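Local coordinates for protein fibrillarin-like rRNA/tRNA 2'-O-methyltransferase (Methanocaldococcus jannaschii, PDB 1FBN) that probably uses S-adenosyl-L-methionine to methylate ribose 2'-hydroxyls in rRNA and tRNA at sites chosen by a guide RNA, at residues M70-D75 against S90-I95. Residues are numbered along the deposited sequence; the frame is centred on the assembly and turned at random.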
loop_
_atom_site.group_PDB
_atom_site.type_symbol
_atom_site.label_atom_id
_atom_site.label_comp_id
_atom_site.label_asym_id
_atom_site.label_seq_id
_atom_site.Cartn_x
_atom_site.Cartn_y
_atom_site.Cartn_z
HETATM N N MSE A 70 8.505 7.005 0.504
HETATM C CA MSE A 70 8.020 5.662 0.821
HETATM C C MSE A 70 8.371 5.410 2.285
HETATM O O MSE A 70 9.497 5.027 2.611
HETATM C CB MSE A 70 8.665 4.614 -0.094
HETATM C CG MSE A 70 8.318 3.172 0.266
HETATM SE SE MSE A 70 6.551 2.863 0.377
HETATM C CE MSE A 70 6.540 1.098 0.129
ATOM N N PRO A 71 7.410 5.664 3.189
ATOM C CA PRO A 71 7.549 5.498 4.640
ATOM C C PRO A 71 7.574 4.071 5.202
ATOM O O PRO A 71 7.988 3.869 6.341
ATOM C CB PRO A 71 6.369 6.300 5.176
ATOM C CG PRO A 71 5.322 6.067 4.140
ATOM C CD PRO A 71 6.089 6.229 2.853
ATOM N N ILE A 72 7.129 3.091 4.422
ATOM C CA ILE A 72 7.122 1.709 4.886
ATOM C C ILE A 72 8.547 1.167 4.939
ATOM O O ILE A 72 9.206 1.033 3.912
ATOM C CB ILE A 72 6.237 0.812 3.985
ATOM C CG1 ILE A 72 4.785 1.299 4.040
ATOM C CG2 ILE A 72 6.337 -0.656 4.424
ATOM C CD1 ILE A 72 3.839 0.571 3.107
ATOM N N LYS A 73 9.012 0.875 6.151
ATOM C CA LYS A 73 10.357 0.352 6.380
ATOM C C LYS A 73 10.300 -1.108 6.850
ATOM O O LYS A 73 9.216 -1.678 6.990
ATOM C CB LYS A 73 11.068 1.206 7.436
ATOM C CG LYS A 73 11.081 2.702 7.157
ATOM C CD LYS A 73 11.966 3.061 5.977
ATOM C CE LYS A 73 12.096 4.572 5.825
ATOM N NZ LYS A 73 13.098 4.944 4.786
ATOM N N ARG A 74 11.467 -1.694 7.123
ATOM C CA ARG A 74 11.558 -3.086 7.569
ATOM C C ARG A 74 10.852 -3.366 8.884
ATOM O O ARG A 74 10.227 -4.414 9.042
ATOM C CB ARG A 74 13.016 -3.536 7.695
ATOM C CG ARG A 74 13.741 -3.716 6.379
ATOM C CD ARG A 74 15.212 -4.027 6.605
ATOM N NE ARG A 74 15.548 -5.426 6.348
ATOM C CZ ARG A 74 15.776 -6.331 7.293
ATOM N NH1 ARG A 74 15.698 -5.992 8.572
ATOM N NH2 ARG A 74 16.098 -7.575 6.964
ATOM N N ASP A 75 10.958 -2.437 9.828
ATOM C CA ASP A 75 10.343 -2.608 11.142
ATOM C C ASP A 75 9.030 -1.841 11.330
ATOM O O ASP A 75 8.557 -1.673 12.456
ATOM C CB ASP A 75 11.345 -2.208 12.233
ATOM C CG ASP A 75 11.730 -0.736 12.169
ATOM O OD1 ASP A 75 11.539 -0.094 11.109
ATOM O OD2 ASP A 75 12.225 -0.215 13.190
ATOM N N SER A 90 1.074 -8.862 0.199
ATOM C CA SER A 90 2.206 -9.787 0.192
ATOM C C SER A 90 3.543 -9.056 0.036
ATOM O O SER A 90 4.522 -9.390 0.707
ATOM C CB SER A 90 2.039 -10.858 -0.890
ATOM O OG SER A 90 2.054 -10.305 -2.191
ATOM N N HIS A 91 3.570 -8.043 -0.827
ATOM C CA HIS A 91 4.786 -7.266 -1.057
ATOM C C HIS A 91 5.114 -6.359 0.119
ATOM O O HIS A 91 6.284 -6.158 0.443
ATOM C CB HIS A 91 4.681 -6.454 -2.351
ATOM C CG HIS A 91 4.883 -7.269 -3.591
ATOM N ND1 HIS A 91 3.839 -7.692 -4.386
ATOM C CD2 HIS A 91 6.010 -7.733 -4.177
ATOM C CE1 HIS A 91 4.317 -8.380 -5.408
ATOM N NE2 HIS A 91 5.632 -8.419 -5.305
ATOM N N VAL A 92 4.083 -5.802 0.750
ATOM C CA VAL A 92 4.283 -4.933 1.908
ATOM C C VAL A 92 4.876 -5.766 3.049
ATOM O O VAL A 92 5.728 -5.283 3.795
ATOM C CB VAL A 92 2.959 -4.265 2.361
ATOM C CG1 VAL A 92 3.151 -3.552 3.692
ATOM C CG2 VAL A 92 2.483 -3.269 1.305
ATOM N N ALA A 93 4.447 -7.027 3.147
ATOM C CA ALA A 93 4.934 -7.952 4.172
ATOM C C ALA A 93 6.405 -8.295 3.928
ATOM O O ALA A 93 7.164 -8.522 4.872
ATOM C CB ALA A 93 4.091 -9.214 4.180
ATOM N N ASP A 94 6.794 -8.350 2.657
ATOM C CA ASP A 94 8.179 -8.625 2.286
ATOM C C ASP A 94 9.058 -7.470 2.748
ATOM O O ASP A 94 10.135 -7.683 3.297
ATOM C CB ASP A 94 8.320 -8.761 0.768
ATOM C CG ASP A 94 7.828 -10.091 0.243
ATOM O OD1 ASP A 94 7.563 -11.012 1.045
ATOM O OD2 ASP A 94 7.720 -10.222 -0.991
ATOM N N ILE A 95 8.592 -6.245 2.502
ATOM C CA ILE A 95 9.316 -5.033 2.879
ATOM C C ILE A 95 9.463 -4.943 4.395
ATOM O O ILE A 95 10.573 -4.851 4.915
ATOM C CB ILE A 95 8.585 -3.763 2.364
ATOM C CG1 ILE A 95 8.441 -3.825 0.842
ATOM C CG2 ILE A 95 9.346 -2.504 2.773
ATOM C CD1 ILE A 95 7.403 -2.877 0.288
#
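Ile95, in the last turn of helix 87-95, meets Met70, Ile72 and Arg74 of the loop leading into strand 77-81. This belongs to the Rossmann-like methyltransferase fold: helix 87-95 follows that strand and begins at Thr87 and Thr88, predicted to bind S-adenosyl-L-methionine. The Ile72 and Ile95 side chains cross at about a right angle, their CG2 methyls 3.9 Å apart. Ile95 CG2 also lies 3.7 Å from Ile72 O. The other branch of Ile95 ends in CD1, which meets Met70 CE tip to tip at 4.1 Å. Met70 is a selenomethionine. Its CG stands anti to the backbone N (chi1 174°). The bend at chi2 (54°) makes the selenium step across, and the extended last torsion brings CE to Ile95 CD1. Ile72 sends its longer branch to Val92, with CD1 4.2 Å from Val92 CG1. Ile72 and Val92 both also touch Ile78 of strand 77-81, so loop, helix and strand share one apolar layer. Beyond it, the Arg74 guanidinium forms a salt bridge with Asp97, just past the helix. No hydrogen bond joins the two segments. At the helix end, Arg74 CA instead makes a nearly straight CA-H...O contact with Ile95 O, at 3.3 Å and 163° at the hydrogen.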